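Rhizobiales Sp. Pch2 (Marine metagenome, PDB 6PB3) is a Trip13/Pch2-like AAA+ ATPase that probably remodels HORMA domain proteins and so helps regulate a cGAS-like enzyme in bacterial immunity against bacteriophages. Local coordinates at residues M42-V47 with A99-I104. Sequence-based numbering, arbitrary orientation.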
HETATM    1  N   MSE A  42      -7.831  37.938  -3.695  1.00 55.97           N
HETATM    2  CA  MSE A  42      -6.745  37.489  -4.584  1.00 50.25           C
HETATM    3  C   MSE A  42      -7.147  37.659  -6.047  1.00 61.88           C
HETATM    4  O   MSE A  42      -6.362  38.137  -6.881  1.00 49.64           O
HETATM    5  CB  MSE A  42      -6.369  36.024  -4.310  1.00 49.41           C
HETATM    6  CG  MSE A  42      -5.149  35.522  -5.090  1.00 54.72           C
HETATM    7 SE   MSE A  42      -3.489  36.530  -4.732  0.68 67.00          SE
HETATM    8  CE  MSE A  42      -3.416  37.624  -6.235  1.00 69.10           C
ATOM      9  N   LEU A  43      -8.384  37.255  -6.344  1.00 52.08           N
ATOM     10  CA  LEU A  43      -8.945  37.475  -7.672  1.00 48.21           C
ATOM     11  C   LEU A  43      -8.937  38.958  -8.037  1.00 55.25           C
ATOM     12  O   LEU A  43      -8.592  39.324  -9.169  1.00 53.16           O
ATOM     13  CB  LEU A  43     -10.366  36.899  -7.737  1.00 48.57           C
ATOM     14  CG  LEU A  43     -10.569  35.375  -7.833  1.00 55.07           C
ATOM     15  CD1 LEU A  43     -11.996  34.975  -7.435  1.00 51.70           C
ATOM     16  CD2 LEU A  43     -10.244  34.852  -9.260  1.00 46.87           C
ATOM     17  N   ALA A  44      -9.316  39.833  -7.100  1.00 56.07           N
ATOM     18  CA  ALA A  44      -9.301  41.263  -7.406  1.00 45.14           C
ATOM     19  C   ALA A  44      -7.888  41.731  -7.744  1.00 61.06           C
ATOM     20  O   ALA A  44      -7.677  42.515  -8.681  1.00 52.40           O
ATOM     21  CB  ALA A  44      -9.870  42.059  -6.223  1.00 48.37           C
ATOM     22  N   VAL A  45      -6.903  41.253  -6.986  1.00 51.88           N
ATOM     23  CA  VAL A  45      -5.517  41.609  -7.246  1.00 60.44           C
ATOM     24  C   VAL A  45      -5.067  41.098  -8.612  1.00 58.96           C
ATOM     25  O   VAL A  45      -4.373  41.806  -9.354  1.00 55.44           O
ATOM     26  CB  VAL A  45      -4.640  41.056  -6.111  1.00 64.33           C
ATOM     27  CG1 VAL A  45      -3.163  41.232  -6.431  1.00 75.26           C
ATOM     28  CG2 VAL A  45      -5.029  41.730  -4.797  1.00 53.49           C
ATOM     29  N   LEU A  46      -5.451  39.868  -8.969  1.00 51.47           N
ATOM     30  CA  LEU A  46      -4.995  39.286 -10.228  1.00 58.78           C
ATOM     31  C   LEU A  46      -5.538  40.043 -11.431  1.00 69.56           C
ATOM     32  O   LEU A  46      -4.860  40.157 -12.458  1.00 61.05           O
ATOM     33  CB  LEU A  46      -5.401  37.818 -10.308  1.00 52.45           C
ATOM     34  CG  LEU A  46      -4.673  36.871  -9.359  1.00 48.47           C
ATOM     35  CD1 LEU A  46      -5.154  35.440  -9.582  1.00 46.62           C
ATOM     36  CD2 LEU A  46      -3.153  36.997  -9.542  1.00 48.44           C
ATOM     37  N   VAL A  47      -6.765  40.552 -11.335  1.00 66.70           N
ATOM     38  CA  VAL A  47      -7.334  41.281 -12.463  1.00 67.80           C
ATOM     39  C   VAL A  47      -6.990  42.759 -12.420  1.00 58.79           C
ATOM     40  O   VAL A  47      -6.913  43.403 -13.469  1.00 68.83           O
ATOM     41  CB  VAL A  47      -8.856  41.091 -12.523  1.00 78.72           C
ATOM     42  CG1 VAL A  47      -9.182  39.623 -12.637  1.00 66.06           C
ATOM     43  CG2 VAL A  47      -9.523  41.720 -11.312  1.00 78.42           C
ATOM     44  N   ALA A  99     -16.999  41.269  -8.028  1.00 61.64           N
ATOM     45  CA  ALA A  99     -17.671  42.330  -8.762  1.00 60.37           C
ATOM     46  C   ALA A  99     -18.020  43.483  -7.839  1.00 66.51           C
ATOM     47  O   ALA A  99     -17.853  44.655  -8.200  1.00 68.29           O
ATOM     48  CB  ALA A  99     -18.927  41.780  -9.429  1.00 61.87           C
ATOM     49  N   ARG A 100     -18.496  43.165  -6.634  1.00 65.08           N
ATOM     50  CA  ARG A 100     -18.798  44.201  -5.652  1.00 62.85           C
ATOM     51  C   ARG A 100     -17.526  44.912  -5.199  1.00 72.01           C
ATOM     52  O   ARG A 100     -17.477  46.143  -5.157  1.00 67.98           O
ATOM     53  CB  ARG A 100     -19.528  43.577  -4.461  1.00 58.73           C
ATOM     54  CG  ARG A 100     -21.034  43.404  -4.676  1.00 81.40           C
ATOM     55  CD  ARG A 100     -21.562  42.201  -3.925  1.00 77.14           C
ATOM     56  NE  ARG A 100     -21.444  42.343  -2.480  1.00 83.91           N
ATOM     57  CZ  ARG A 100     -22.485  42.320  -1.657  1.00110.71           C
ATOM     58  NH1 ARG A 100     -23.704  42.159  -2.152  1.00116.80           N
ATOM     59  NH2 ARG A 100     -22.314  42.447  -0.349  1.00117.75           N
ATOM     60  N   ARG A 101     -16.476  44.142  -4.890  1.00 70.57           N
ATOM     61  CA  ARG A 101     -15.248  44.700  -4.324  1.00 70.53           C
ATOM     62  C   ARG A 101     -14.554  45.649  -5.297  1.00 61.12           C
ATOM     63  O   ARG A 101     -14.082  46.719  -4.900  1.00 66.08           O
ATOM     64  CB  ARG A 101     -14.314  43.553  -3.921  1.00 75.49           C
ATOM     65  CG  ARG A 101     -13.019  43.949  -3.231  1.00 86.11           C
ATOM     66  CD  ARG A 101     -12.197  42.714  -2.852  1.00 78.28           C
ATOM     67  NE  ARG A 101     -12.977  41.697  -2.135  1.00 64.40           N
ATOM     68  CZ  ARG A 101     -13.175  41.701  -0.817  1.00 62.53           C
ATOM     69  NH1 ARG A 101     -12.682  42.683  -0.057  1.00 62.37           N
ATOM     70  NH2 ARG A 101     -13.900  40.744  -0.253  1.00 57.81           N
ATOM     71  N   GLU A 102     -14.478  45.282  -6.576  1.00 57.16           N
ATOM     72  CA  GLU A 102     -13.779  46.103  -7.560  1.00 60.35           C
ATOM     73  C   GLU A 102     -14.716  46.937  -8.423  1.00 68.44           C
ATOM     74  O   GLU A 102     -14.241  47.691  -9.282  1.00 63.31           O
ATOM     75  CB  GLU A 102     -12.904  45.217  -8.459  1.00 71.32           C
ATOM     76  CG  GLU A 102     -11.756  44.528  -7.721  1.00 73.33           C
ATOM     77  CD  GLU A 102     -10.701  45.503  -7.196  1.00 78.12           C
ATOM     78  OE1 GLU A 102     -10.085  46.218  -8.017  1.00 84.03           O
ATOM     79  OE2 GLU A 102     -10.489  45.550  -5.962  1.00 62.69           O
ATOM     80  N   SER A 103     -16.030  46.820  -8.226  1.00 59.66           N
ATOM     81  CA  SER A 103     -17.016  47.511  -9.065  1.00 58.13           C
ATOM     82  C   SER A 103     -16.770  47.240 -10.552  1.00 62.44           C
ATOM     83  O   SER A 103     -16.656  48.159 -11.370  1.00 68.25           O
ATOM     84  CB  SER A 103     -17.035  49.014  -8.767  1.00 63.74           C
ATOM     85  OG  SER A 103     -17.585  49.257  -7.483  1.00 83.99           O
ATOM     86  N   ILE A 104     -16.671  45.950 -10.899  1.00 63.72           N
ATOM     87  CA  ILE A 104     -16.546  45.523 -12.286  1.00 75.98           C
ATOM     88  C   ILE A 104     -17.575  44.444 -12.593  1.00 66.63           C
ATOM     89  O   ILE A 104     -18.070  43.743 -11.709  1.00 63.92           O
ATOM     90  CB  ILE A 104     -15.139  44.988 -12.627  1.00 70.12           C
ATOM     91  CG1 ILE A 104     -14.746  43.907 -11.636  1.00 65.71           C
ATOM     92  CG2 ILE A 104     -14.115  46.125 -12.647  1.00 73.29           C
ATOM     93  CD1 ILE A 104     -13.384  43.337 -11.888  1.00 76.60           C
TER
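Within 42-47 of helix 33-47 and 99-104, which runs off the end of helix 95-102, the nearest CA atoms are those of A44 and E102, 6.6 Å apart. No hydrogen bond joins the two segments; they meet through van der Waals contacts, largely between side chains, burying 148 Å² in total. A44 CB lies 3.4 Å from E102 CG. The bend of E102 at chi2 (-66°) brings CD and OE2 alongside this methyl, OE2 at 3.6 Å from A44 CB, and OE2 has a weak hydrogen bond to Y284 of a neighbouring subunit. OE1, farther from A44, is hydrogen-bonded to N48 ND2. R101 adds a looser touch, its CD 4.1 Å from A44 CB. With CG anti to the backbone N (chi1 -176°), R101 extends past the alanine and turns at chi3, and its head is held by S40 through NE and by D97 through a salt bridge from NH2. The chain turns at S103, after which I104 CD1 meets V47 CG2 at 4.2 Å; both residues rest on A152 of the AAA+ core sheet. The contact is thus mostly apolar, with the E102 carboxylate at its margin, positioned probably by N48 and, weakly, Y284 rather than by A44.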